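Local coordinates for beta-N-acetylhexosaminidase (PDB 6JEB), which hydrolyses terminal non-reducing N-acetylhexosamine residues from N-acetyl-beta-D-hexosaminides, including N-glycans and chitobiose, as a member of glycosyl hydrolase family 20, at residues A[355-360]-A[414-419]; A[43-48]-A[79-84]; A[33-38]-A[85-90]; A[410-415]-A[460-465]. All blocks are in the same frame, centred on the assembly; numbering follows the deposited sequence. Where two conformers were deposited one is given.

In the fold
From the N terminus, interaction 3 (33-38 with 85-90) opens first. It closes a loop of 46 residues, and interaction 2 (43-48 with 79-84) is nested inside that loop. Both use strand 79-86 beside strand 39-44, in the mixed sheet of the N-terminal domain. The chain then runs through the catalytic barrel. Interaction 1 (355-360 with 414-419) joins the loop after strand 342-345 to the start of helix 417-426. Interaction 4 (410-415 with 460-465) begins on the stretch where interaction 1 ends, and the two share Ala414 and Tyr415. Interaction 4 brings the C-terminal segment back to helix 407-414. The two pairs of contacts do not touch each other.

Interaction 1 (A[355-360]-A[414-419]); sequences FPQIQG and AYPRAC
Gln357 and Arg417 face each other with their CA atoms 8.1 Å apart, where an irregular loop passes the start of helix 417-426. At this backbone spacing the side chains make the join. Arg417 bends at chi3 (-60°), which turns its guanidinium end against the loop. NH1 and NH2 grip one atom end-on, the carbonyl oxygen of Phe355. Arg417 NH2 lies 2.9 Å from Phe355 O, nearly along the C=O axis. Arg417 NH1 is also 2.9 Å from Phe355 O, but above the carbonyl plane. Gln357 CB covers the centre of one guanidinium face, 3.5 Å from Arg417 CZ. The fork and this cover should together fix the rotation of the group.

Gln357 has CG between its backbone N and carbonyl carbon (chi1 69°). Its amide end reaches back, with OE1 3.5 Å from Pro416 CD. A water bridges the two segments. It donates to Gln357 OE1 (2.9 Å) and accepts from Arg417 N and NE. Gln357 NE2 bonds to Tyr412 O. Arg417 NH1 also bonds to Thr370 O, and Arg417 NH2 to Arg413 O.

A leucine in place of Arg417 would probably leave the carbonyls of Phe355, Thr370 and Arg413 without these donors, and the bridging water with one partner fewer. The loop held here directly follows the substrate-binding residues Tyr352, Leu353 and Asp354. Pro416, after a cis peptide bond, packs on Leu441 of helix 434-452 and Leu372 of helix 372-376, while Tyr415 packs on Met115 and Met116 of helix 106-118.

Interaction 2 (A[43-48]-A[79-84]); sequences VTPQGA and IPCGVI
Val43 forms an antiparallel hydrogen-bonded pair with Gly82, their CA atoms 5.2 Å apart, and so joins strands 39-44 and 79-86. Val43 N donates to Gly82 O at 2.8 Å, almost end-on to the carbonyl. The return bond, from Gly82 N to Val43 O, is 3.1 Å and uses a lone pair in the carbonyl plane. At the backbone angles of Gly82, a side chain would jam against the preceding carbonyl. The side chain of Val43 has CG1 opposite its backbone N (chi1 175°). This methyl lies 3.7 Å from Pro80 O and makes a looser apolar contact with Ile79 CD1. Helix 55-73 covers the same side, with Leu68 on Val43 and Leu72 on Ile79.

Thr44 starts a type I turn that ends at Gly47 and leads into strand 47-52, as in a tight beta hairpin. Thr44 OG1 accepts from Gln46 N, an ST turn, and donates to Gly47 O at 2.7 Å. Gly47 O also receives Thr44 N. Pro45 closes the contact from the turn, its CD 3.5 Å from Cys81 SG. With SG beside its own backbone N (chi1 -69°), Cys81 turns the sulfur toward the Pro45 ring.

The side chains add packing and no hydrogen bond across the segments. Cys81 CB also sits close to Val43 O. No charged group takes part: two main-chain bonds and packing make the contact.

Interaction 3 (A[33-38]-A[85-90]); sequences TLETDA and TDKPRY
Asp37 and Lys87 form a salt bridge, with Asp37 OD2 2.8 Å from Lys87 NZ. The carboxylate oxygen uses its syn lone pair. Lys87 is extended as far as CE and then turns at chi4 (-49°), which brings NZ over to the acid. Packing is tight where Asp37 and Ala38 meet Asp86 and Pro88. Pro88 CD lies 3.5 Å from both Asp37 OD2 and Asp37 O. That carbonyl oxygen is buried and has no hydrogen-bond partner in the model. Ala38 CA makes a CH...O contact of 3.3 Å with Asp86 O. A type I turn from Glu35 to Ala38 shapes the first segment and feeds it into strand 39-44, the sheet neighbour of strand 79-86. With Asp37 exchanged for an alanine, Lys87 would probably lose its charge mate and its ammonium group would be freer to turn. Asp86 directs its carboxylate to Trp426 of the catalytic domain and to the backbone of Ser11.

The outer side is looser. Lys87 and Glu35 are both exposed. Glu35 meets Lys87 through its aliphatic part, CB to CE 3.7 Å. The Glu35 carboxylate takes no part, with OE1 6.3 Å from Lys87 NZ.

Interaction 4 (A[410-415]-A[460-465]); sequences LLYRAY and QGNEPA
Helix 407-414, which follows barrel strand 392-399, is clasped by the C-terminal segment where Tyr412 and Arg413 meet Asn462, Glu463 and Pro464. Tyr412 has CG opposite its backbone N (chi1 -173°), and its ring stands out toward the segment. Glu463 CA lies over a ring face, 3.6 Å from the centroid of Tyr412, in a CH-pi contact. Glu463 CB packs 3.4 Å from Tyr412 CE2. Pro464 CD makes a second, off-centre CH-pi contact. At the ring edge, Tyr412 OH donates to Asn462 OD1 at 2.7 Å. The amide plane is turned 79° from the ring. Asn462 OD1 also receives Thr459 N, and Tyr412 OH bonds to Gln361 NE2 as well.

Glu463 then reaches past the ring to Arg413. The guanidinium holds the carboxylate side-on, one nitrogen to each oxygen. Arg413 NE is 2.7 Å from Glu463 OE2 and meets its syn lone pair. Arg413 NH2 is 2.9 Å from Glu463 OE1. The two planes are 33° apart, so the fork is twisted. The bonds themselves are fairly straight.

Arg413 NH1 also bonds to the carbonyl of Asp354, a substrate-binding residue, so the salt bridge may help position that loop as a second-shell contact. Arg458 makes a cation-pi contact with Tyr412. Elsewhere on the helix, Leu410 packs on Val399 of strand 392-399 and Phe112 of helix 106-118.

Interaction 1 (A[355-360]-A[414-419])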
loop_
_atom_site.group_PDB
_atom_site.type_symbol
_atom_site.label_atom_id
_atom_site.label_comp_id
_atom_site.label_asym_id
_atom_site.label_seq_id
_atom_site.Cartn_x
_atom_site.Cartn_y
_atom_site.Cartn_z
ATOM N N PHE A 355 -9.541 -8.657 4.662
ATOM C CA PHE A 355 -10.063 -9.827 5.357
ATOM C C PHE A 355 -10.678 -9.392 6.688
ATOM O O PHE A 355 -10.246 -8.399 7.280
ATOM C CB PHE A 355 -8.943 -10.839 5.628
ATOM C CG PHE A 355 -8.321 -11.458 4.381
ATOM C CD1 PHE A 355 -8.789 -11.164 3.105
ATOM C CD2 PHE A 355 -7.255 -12.335 4.507
ATOM C CE1 PHE A 355 -8.205 -11.744 1.971
ATOM C CE2 PHE A 355 -6.664 -12.917 3.386
ATOM C CZ PHE A 355 -7.143 -12.621 2.116
ATOM N N PRO A 356 -11.698 -10.105 7.176
ATOM C CA PRO A 356 -12.322 -9.712 8.448
ATOM C C PRO A 356 -11.338 -9.837 9.605
ATOM O O PRO A 356 -10.484 -10.725 9.627
ATOM C CB PRO A 356 -13.489 -10.698 8.595
ATOM C CG PRO A 356 -13.074 -11.900 7.783
ATOM C CD PRO A 356 -12.308 -11.324 6.610
ATOM N N GLN A 357 -11.465 -8.928 10.578
ATOM C CA GLN A 357 -10.540 -8.912 11.707
ATOM C C GLN A 357 -11.064 -9.636 12.939
ATOM O O GLN A 357 -10.275 -9.936 13.841
ATOM C CB GLN A 357 -10.136 -7.484 12.076
ATOM C CG GLN A 357 -11.243 -6.625 12.679
ATOM C CD GLN A 357 -10.980 -5.159 12.418
ATOM O OE1 GLN A 357 -10.112 -4.558 13.046
ATOM N NE2 GLN A 357 -11.697 -4.586 11.454
ATOM N N ILE A 358 -12.364 -9.915 13.005
ATOM C CA ILE A 358 -12.950 -10.689 14.091
ATOM C C ILE A 358 -13.788 -11.794 13.471
ATOM O O ILE A 358 -14.587 -11.535 12.563
ATOM C CB ILE A 358 -13.799 -9.806 15.028
ATOM C CG1 ILE A 358 -12.890 -8.825 15.776
ATOM C CG2 ILE A 358 -14.601 -10.664 16.007
ATOM C CD1 ILE A 358 -13.639 -7.761 16.539
ATOM N N GLN A 359 -13.590 -13.022 13.943
ATOM C CA GLN A 359 -14.316 -14.164 13.403
ATOM C C GLN A 359 -15.820 -13.925 13.491
ATOM O O GLN A 359 -16.342 -13.517 14.534
ATOM C CB GLN A 359 -13.934 -15.429 14.174
ATOM C CG GLN A 359 -14.563 -16.704 13.627
ATOM C CD GLN A 359 -14.057 -17.057 12.238
ATOM O OE1 GLN A 359 -12.856 -16.999 11.968
ATOM N NE2 GLN A 359 -14.975 -17.422 11.351
ATOM N N GLY A 360 -16.515 -14.173 12.385
ATOM C CA GLY A 360 -17.935 -13.930 12.290
ATOM C C GLY A 360 -18.292 -12.671 11.529
ATOM O O GLY A 360 -19.452 -12.511 11.129
ATOM N N ALA A 414 -9.127 -1.218 7.829
ATOM C CA ALA A 414 -7.711 -0.864 7.824
ATOM C C ALA A 414 -7.143 -0.768 9.235
ATOM O O ALA A 414 -6.012 -1.203 9.477
ATOM C CB ALA A 414 -7.481 0.440 7.058
ATOM N N TYR A 415 -7.910 -0.188 10.183
ATOM C CA TYR A 415 -7.471 0.046 11.554
ATOM C C TYR A 415 -8.246 -0.834 12.525
ATOM O O TYR A 415 -9.434 -1.101 12.312
ATOM C CB TYR A 415 -7.647 1.525 11.945
ATOM C CG TYR A 415 -6.648 2.393 11.218
ATOM C CD1 TYR A 415 -5.380 2.612 11.749
ATOM C CD2 TYR A 415 -6.939 2.919 9.963
ATOM C CE1 TYR A 415 -4.442 3.351 11.069
ATOM C CE2 TYR A 415 -6.004 3.673 9.268
ATOM C CZ TYR A 415 -4.754 3.876 9.826
ATOM O OH TYR A 415 -3.812 4.608 9.155
ATOM N N PRO A 416 -7.613 -1.294 13.619
ATOM C CA PRO A 416 -6.243 -0.991 14.054
ATOM C C PRO A 416 -5.143 -1.879 13.465
ATOM O O PRO A 416 -4.000 -1.728 13.883
ATOM C CB PRO A 416 -6.308 -1.235 15.565
ATOM C CG PRO A 416 -7.290 -2.348 15.687
ATOM C CD PRO A 416 -8.362 -2.010 14.668
ATOM N N ARG A 417 -5.451 -2.789 12.535
ATOM C CA ARG A 417 -4.384 -3.645 12.014
ATOM C C ARG A 417 -3.265 -2.846 11.357
ATOM O O ARG A 417 -2.097 -3.238 11.452
ATOM C CB ARG A 417 -4.933 -4.743 11.106
ATOM C CG ARG A 417 -5.642 -5.840 11.906
ATOM C CD ARG A 417 -6.345 -6.845 11.006
ATOM N NE ARG A 417 -7.361 -6.192 10.185
ATOM C CZ ARG A 417 -8.116 -6.820 9.289
ATOM N NH1 ARG A 417 -8.001 -8.132 9.117
ATOM N NH2 ARG A 417 -9.003 -6.134 8.578
ATOM N N ALA A 418 -3.583 -1.708 10.728
ATOM C CA ALA A 418 -2.524 -0.878 10.154
ATOM C C ALA A 418 -1.529 -0.412 11.214
ATOM O O ALA A 418 -0.357 -0.198 10.898
ATOM C CB ALA A 418 -3.113 0.325 9.407
ATOM N N CYS A 419 -1.976 -0.245 12.466
ATOM C CA CYS A 419 -1.056 0.097 13.553
ATOM C C CYS A 419 -0.042 -1.015 13.778
ATOM O O CYS A 419 1.140 -0.749 14.037
ATOM C CB CYS A 419 -1.832 0.341 14.851
ATOM S SG CYS A 419 -3.172 1.543 14.712
HETATM O O HOH W 1 -8.031 -3.632 11.320
#

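Interaction 2 (A[43-48]-A[79-84])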
loop_
_atom_site.group_PDB
_atom_site.type_symbol
_atom_site.label_atom_id
_atom_site.label_comp_id
_atom_site.label_asym_id
_atom_site.label_seq_id
_atom_site.Cartn_x
_atom_site.Cartn_y
_atom_site.Cartn_z
ATOM N N VAL A 43 12.715 14.487 26.218
ATOM C CA VAL A 43 11.611 15.074 26.966
ATOM C C VAL A 43 12.148 15.481 28.333
ATOM O O VAL A 43 12.657 14.635 29.080
ATOM C CB VAL A 43 10.453 14.071 27.095
ATOM C CG1 VAL A 43 9.339 14.623 27.991
ATOM C CG2 VAL A 43 9.914 13.704 25.709
ATOM N N THR A 44 12.071 16.772 28.650
ATOM C CA THR A 44 12.526 17.328 29.917
ATOM C C THR A 44 11.370 18.061 30.591
ATOM O O THR A 44 10.364 18.365 29.942
ATOM C CB THR A 44 13.691 18.317 29.714
ATOM O OG1 THR A 44 13.181 19.593 29.298
ATOM C CG2 THR A 44 14.703 17.791 28.692
ATOM N N PRO A 45 11.477 18.380 31.889
ATOM C CA PRO A 45 10.381 19.123 32.533
ATOM C C PRO A 45 10.136 20.493 31.929
ATOM O O PRO A 45 9.050 21.060 32.123
ATOM C CB PRO A 45 10.836 19.231 33.995
ATOM C CG PRO A 45 11.781 18.077 34.180
ATOM C CD PRO A 45 12.507 17.977 32.867
ATOM N N GLN A 46 11.109 21.051 31.219
ATOM C CA GLN A 46 10.972 22.367 30.615
ATOM C C GLN A 46 10.437 22.309 29.191
ATOM O O GLN A 46 10.082 23.355 28.638
ATOM C CB GLN A 46 12.326 23.088 30.611
ATOM C CG GLN A 46 12.915 23.349 32.001
ATOM C CD GLN A 46 13.558 22.119 32.633
ATOM O OE1 GLN A 46 14.106 21.261 31.943
ATOM N NE2 GLN A 46 13.496 22.036 33.959
ATOM N N GLY A 47 10.373 21.129 28.590
ATOM C CA GLY A 47 9.974 20.985 27.211
ATOM C C GLY A 47 10.851 19.968 26.512
ATOM O O GLY A 47 11.678 19.291 27.128
ATOM N N ALA A 48 10.665 19.866 25.203
ATOM C CA ALA A 48 11.258 18.803 24.413
ATOM C C ALA A 48 12.330 19.347 23.480
ATOM O O ALA A 48 12.250 20.483 23.005
ATOM C CB ALA A 48 10.181 18.096 23.588
ATOM N N ILE A 79 3.812 13.218 31.857
ATOM C CA ILE A 79 4.391 12.017 31.260
ATOM C C ILE A 79 5.836 11.924 31.723
ATOM O O ILE A 79 6.427 12.924 32.166
ATOM C CB ILE A 79 4.279 12.030 29.716
ATOM C CG1 ILE A 79 5.146 13.146 29.123
ATOM C CG2 ILE A 79 2.817 12.133 29.279
ATOM C CD1 ILE A 79 5.270 13.074 27.610
ATOM N N PRO A 80 6.447 10.742 31.635
ATOM C CA PRO A 80 7.850 10.621 32.040
ATOM C C PRO A 80 8.753 11.439 31.134
ATOM O O PRO A 80 8.488 11.615 29.941
ATOM C CB PRO A 80 8.151 9.126 31.882
ATOM C CG PRO A 80 6.852 8.458 31.736
ATOM C CD PRO A 80 5.864 9.448 31.241
ATOM N N CYS A 81 9.834 11.935 31.718
ATOM C CA CYS A 81 10.936 12.451 30.929
ATOM C C CYS A 81 11.758 11.283 30.391
ATOM O O CYS A 81 11.628 10.142 30.842
ATOM C CB CYS A 81 11.802 13.370 31.786
ATOM S SG CYS A 81 10.960 14.912 32.205
ATOM N N GLY A 82 12.593 11.567 29.402
ATOM C CA GLY A 82 13.369 10.501 28.803
ATOM C C GLY A 82 13.984 10.928 27.490
ATOM O O GLY A 82 13.853 12.078 27.052
ATOM N N VAL A 83 14.673 9.970 26.870
ATOM C CA VAL A 83 15.313 10.157 25.572
ATOM C C VAL A 83 14.845 9.050 24.645
ATOM O O VAL A 83 14.940 7.864 24.986
ATOM C CB VAL A 83 16.851 10.132 25.683
ATOM C CG1 VAL A 83 17.491 10.426 24.332
ATOM C CG2 VAL A 83 17.325 11.124 26.717
ATOM N N ILE A 84 14.350 9.435 23.475
ATOM C CA ILE A 84 13.908 8.514 22.439
ATOM C C ILE A 84 14.888 8.652 21.284
ATOM O O ILE A 84 15.069 9.751 20.749
ATOM C CB ILE A 84 12.484 8.861 21.973
ATOM C CG1 ILE A 84 11.487 8.753 23.134
ATOM C CG2 ILE A 84 12.080 7.972 20.800
ATOM C CD1 ILE A 84 10.200 9.539 22.895
#

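Interaction 3 (A[33-38]-A[85-90])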
loop_
_atom_site.group_PDB
_atom_site.type_symbol
_atom_site.label_atom_id
_atom_site.label_comp_id
_atom_site.label_asym_id
_atom_site.label_seq_id
_atom_site.Cartn_x
_atom_site.Cartn_y
_atom_site.Cartn_z
ATOM N N THR A 33 25.411 13.544 13.053
ATOM C CA THR A 33 25.696 12.226 13.604
ATOM C C THR A 33 24.572 11.239 13.329
ATOM O O THR A 33 24.820 10.031 13.233
ATOM C CB THR A 33 25.905 12.361 15.110
ATOM O OG1 THR A 33 24.632 12.526 15.747
ATOM C CG2 THR A 33 26.750 13.585 15.407
ATOM N N LEU A 34 23.340 11.723 13.209
ATOM C CA LEU A 34 22.192 10.859 12.992
ATOM C C LEU A 34 21.995 10.626 11.501
ATOM O O LEU A 34 22.280 11.496 10.675
ATOM C CB LEU A 34 20.924 11.504 13.553
ATOM C CG LEU A 34 20.804 11.583 15.078
ATOM C CD1 LEU A 34 19.609 12.457 15.462
ATOM C CD2 LEU A 34 20.663 10.195 15.677
ATOM N N GLU A 35 21.506 9.440 11.161
ATOM C CA GLU A 35 21.156 9.177 9.774
ATOM C C GLU A 35 19.948 10.026 9.369
ATOM O O GLU A 35 19.207 10.543 10.212
ATOM C CB GLU A 35 20.883 7.687 9.568
ATOM C CG GLU A 35 22.083 6.786 9.896
ATOM C CD GLU A 35 23.311 7.087 9.050
ATOM O OE1 GLU A 35 23.162 7.273 7.821
ATOM O OE2 GLU A 35 24.426 7.131 9.618
ATOM N N THR A 36 19.756 10.181 8.056
ATOM C CA THR A 36 18.765 11.144 7.576
ATOM C C THR A 36 17.338 10.745 7.924
ATOM O O THR A 36 16.453 11.613 7.918
ATOM C CB THR A 36 18.893 11.376 6.070
ATOM O OG1 THR A 36 18.663 10.147 5.372
ATOM C CG2 THR A 36 20.283 11.903 5.727
ATOM N N ASP A 37 17.101 9.466 8.221
ATOM C CA ASP A 37 15.793 8.951 8.610
ATOM C C ASP A 37 15.648 8.792 10.120
ATOM O O ASP A 37 14.666 8.195 10.578
ATOM C CB ASP A 37 15.519 7.607 7.917
ATOM C CG ASP A 37 16.568 6.543 8.254
ATOM O OD1 ASP A 37 17.706 6.898 8.601
ATOM O OD2 ASP A 37 16.264 5.341 8.159
ATOM N N ALA A 38 16.580 9.333 10.903
ATOM C CA ALA A 38 16.648 9.087 12.336
ATOM C C ALA A 38 16.423 10.379 13.116
ATOM O O ALA A 38 16.659 11.488 12.619
ATOM C CB ALA A 38 18.008 8.488 12.708
ATOM N N THR A 85 15.529 7.552 20.897
ATOM C CA THR A 85 16.422 7.544 19.743
ATOM C C THR A 85 15.863 6.520 18.771
ATOM O O THR A 85 15.699 5.352 19.135
ATOM C CB THR A 85 17.845 7.164 20.159
ATOM O OG1 THR A 85 18.243 7.971 21.273
ATOM C CG2 THR A 85 18.817 7.384 19.000
ATOM N N ASP A 86 15.555 6.950 17.548
ATOM C CA ASP A 86 14.640 6.168 16.735
ATOM C C ASP A 86 15.014 6.244 15.263
ATOM O O ASP A 86 15.403 7.305 14.761
ATOM C CB ASP A 86 13.227 6.721 16.944
ATOM C CG ASP A 86 12.138 5.703 16.682
ATOM O OD1 ASP A 86 12.438 4.505 16.473
ATOM O OD2 ASP A 86 10.961 6.129 16.695
ATOM N N LYS A 87 14.862 5.112 14.572
ATOM C CA LYS A 87 15.169 4.971 13.156
ATOM C C LYS A 87 14.441 3.719 12.701
ATOM O O LYS A 87 14.392 2.743 13.465
ATOM C CB LYS A 87 16.688 4.799 12.964
ATOM C CG LYS A 87 17.166 4.746 11.515
ATOM C CD LYS A 87 18.662 4.442 11.426
ATOM C CE LYS A 87 19.134 4.419 9.981
ATOM N NZ LYS A 87 18.242 3.560 9.117
ATOM N N PRO A 88 13.862 3.698 11.503
ATOM C CA PRO A 88 13.057 2.540 11.094
ATOM C C PRO A 88 13.884 1.328 10.696
ATOM O O PRO A 88 14.942 1.431 10.069
ATOM C CB PRO A 88 12.290 3.060 9.874
ATOM C CG PRO A 88 13.157 4.147 9.320
ATOM C CD PRO A 88 13.737 4.816 10.551
ATOM N N ARG A 89 13.326 0.159 11.017
ATOM C CA ARG A 89 13.919 -1.106 10.595
ATOM C C ARG A 89 13.937 -1.230 9.076
ATOM O O ARG A 89 14.945 -1.659 8.492
ATOM C CB ARG A 89 13.142 -2.269 11.215
ATOM C CG ARG A 89 13.686 -3.634 10.825
ATOM C CD ARG A 89 12.865 -4.776 11.392
ATOM N NE ARG A 89 13.439 -6.068 11.017
ATOM C CZ ARG A 89 12.817 -7.239 11.139
ATOM N NH1 ARG A 89 11.573 -7.299 11.622
ATOM N NH2 ARG A 89 13.436 -8.352 10.766
ATOM N N TYR A 90 12.830 -0.863 8.419
ATOM C CA TYR A 90 12.703 -0.987 6.979
ATOM C C TYR A 90 12.372 0.350 6.339
ATOM O O TYR A 90 11.603 1.140 6.900
ATOM C CB TYR A 90 11.592 -1.960 6.597
ATOM C CG TYR A 90 11.920 -3.398 6.861
ATOM C CD1 TYR A 90 12.844 -4.081 6.068
ATOM C CD2 TYR A 90 11.310 -4.083 7.904
ATOM C CE1 TYR A 90 13.140 -5.411 6.307
ATOM C CE2 TYR A 90 11.604 -5.410 8.157
ATOM C CZ TYR A 90 12.518 -6.069 7.360
ATOM O OH TYR A 90 12.801 -7.389 7.611
#

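Interaction 4 (A[410-415]-A[460-465])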
loop_
_atom_site.group_PDB
_atom_site.type_symbol
_atom_site.label_atom_id
_atom_site.label_comp_id
_atom_site.label_asym_id
_atom_site.label_seq_id
_atom_site.Cartn_x
_atom_site.Cartn_y
_atom_site.Cartn_z
ATOM N N LEU A 410 -13.736 1.422 4.871
ATOM C CA LEU A 410 -12.306 1.266 4.637
ATOM C C LEU A 410 -11.518 1.384 5.939
ATOM O O LEU A 410 -10.662 0.542 6.242
ATOM C CB LEU A 410 -11.869 2.330 3.631
ATOM C CG LEU A 410 -10.457 2.283 3.075
ATOM C CD1 LEU A 410 -10.256 0.971 2.360
ATOM C CD2 LEU A 410 -10.231 3.446 2.123
ATOM N N LEU A 411 -11.780 2.439 6.711
ATOM C CA LEU A 411 -11.065 2.621 7.967
ATOM C C LEU A 411 -11.409 1.526 8.960
ATOM O O LEU A 411 -10.556 1.142 9.769
ATOM C CB LEU A 411 -11.373 3.993 8.569
ATOM C CG LEU A 411 -10.850 5.201 7.787
ATOM C CD1 LEU A 411 -11.310 6.494 8.465
ATOM C CD2 LEU A 411 -9.324 5.161 7.649
ATOM N N TYR A 412 -12.647 1.020 8.925
ATOM C CA TYR A 412 -13.011 -0.046 9.848
ATOM C C TYR A 412 -12.115 -1.263 9.660
ATOM O O TYR A 412 -11.671 -1.869 10.642
ATOM C CB TYR A 412 -14.486 -0.445 9.710
ATOM C CG TYR A 412 -14.831 -1.425 10.798
ATOM C CD1 TYR A 412 -15.226 -0.978 12.052
ATOM C CD2 TYR A 412 -14.699 -2.795 10.591
ATOM C CE1 TYR A 412 -15.507 -1.870 13.074
ATOM C CE2 TYR A 412 -14.961 -3.696 11.600
ATOM C CZ TYR A 412 -15.370 -3.226 12.838
ATOM O OH TYR A 412 -15.625 -4.116 13.844
ATOM N N ARG A 413 -11.847 -1.645 8.405
ATOM C CA ARG A 413 -10.979 -2.799 8.180
ATOM C C ARG A 413 -9.497 -2.442 8.206
ATOM O O ARG A 413 -8.682 -3.276 8.609
ATOM C CB ARG A 413 -11.378 -3.564 6.913
ATOM C CG ARG A 413 -12.736 -4.224 7.083
ATOM C CD ARG A 413 -12.900 -5.590 6.416
ATOM N NE ARG A 413 -14.155 -6.188 6.869
ATOM C CZ ARG A 413 -14.603 -7.404 6.547
ATOM N NH1 ARG A 413 -13.907 -8.196 5.739
ATOM N NH2 ARG A 413 -15.764 -7.828 7.044
ATOM N N ALA A 414 -9.127 -1.218 7.829
ATOM C CA ALA A 414 -7.711 -0.864 7.824
ATOM C C ALA A 414 -7.143 -0.768 9.235
ATOM O O ALA A 414 -6.012 -1.203 9.477
ATOM C CB ALA A 414 -7.481 0.440 7.058
ATOM N N TYR A 415 -7.910 -0.188 10.183
ATOM C CA TYR A 415 -7.471 0.046 11.554
ATOM C C TYR A 415 -8.246 -0.834 12.525
ATOM O O TYR A 415 -9.434 -1.101 12.312
ATOM C CB TYR A 415 -7.647 1.525 11.945
ATOM C CG TYR A 415 -6.648 2.393 11.218
ATOM C CD1 TYR A 415 -5.380 2.612 11.749
ATOM C CD2 TYR A 415 -6.939 2.919 9.963
ATOM C CE1 TYR A 415 -4.442 3.351 11.069
ATOM C CE2 TYR A 415 -6.004 3.673 9.268
ATOM C CZ TYR A 415 -4.754 3.876 9.826
ATOM O OH TYR A 415 -3.812 4.608 9.155
ATOM N N GLN A 460 -17.288 -7.680 17.171
ATOM C CA GLN A 460 -17.845 -8.392 16.027
ATOM C C GLN A 460 -18.987 -7.606 15.390
ATOM O O GLN A 460 -19.076 -7.511 14.159
ATOM C CB GLN A 460 -18.309 -9.786 16.446
ATOM C CG GLN A 460 -18.802 -10.638 15.280
ATOM C CD GLN A 460 -19.354 -11.966 15.728
ATOM O OE1 GLN A 460 -18.896 -12.539 16.714
ATOM N NE2 GLN A 460 -20.345 -12.465 15.004
ATOM N N GLY A 461 -19.846 -7.005 16.211
ATOM C CA GLY A 461 -21.037 -6.351 15.712
ATOM C C GLY A 461 -20.923 -4.889 15.341
ATOM O O GLY A 461 -21.896 -4.336 14.817
ATOM N N ASN A 462 -19.793 -4.224 15.587
ATOM C CA ASN A 462 -19.727 -2.788 15.316
ATOM C C ASN A 462 -19.154 -2.440 13.944
ATOM O O ASN A 462 -18.943 -1.255 13.660
ATOM C CB ASN A 462 -19.072 -1.998 16.464
ATOM C CG ASN A 462 -17.552 -2.048 16.453
ATOM O OD1 ASN A 462 -16.934 -2.893 15.809
ATOM N ND2 ASN A 462 -16.939 -1.127 17.195
ATOM N N GLU A 463 -18.928 -3.428 13.078
ATOM C CA GLU A 463 -18.607 -3.108 11.695
ATOM C C GLU A 463 -19.812 -2.431 11.041
ATOM O O GLU A 463 -20.953 -2.864 11.248
ATOM C CB GLU A 463 -18.238 -4.364 10.903
ATOM C CG GLU A 463 -17.829 -4.039 9.464
ATOM C CD GLU A 463 -16.897 -5.063 8.847
ATOM O OE1 GLU A 463 -16.996 -6.268 9.185
ATOM O OE2 GLU A 463 -16.046 -4.658 8.023
ATOM N N PRO A 464 -19.598 -1.358 10.275
ATOM C CA PRO A 464 -20.721 -0.717 9.581
ATOM C C PRO A 464 -21.460 -1.713 8.696
ATOM O O PRO A 464 -20.874 -2.649 8.150
ATOM C CB PRO A 464 -20.045 0.378 8.747
ATOM C CG PRO A 464 -18.789 0.703 9.508
ATOM C CD PRO A 464 -18.338 -0.611 10.107
ATOM N N ALA A 465 -22.767 -1.509 8.577
ATOM C CA ALA A 465 -23.603 -2.434 7.826
ATOM C C ALA A 465 -23.243 -2.425 6.345
ATOM O O ALA A 465 -22.819 -1.408 5.791
ATOM C CB ALA A 465 -25.069 -2.039 7.978
#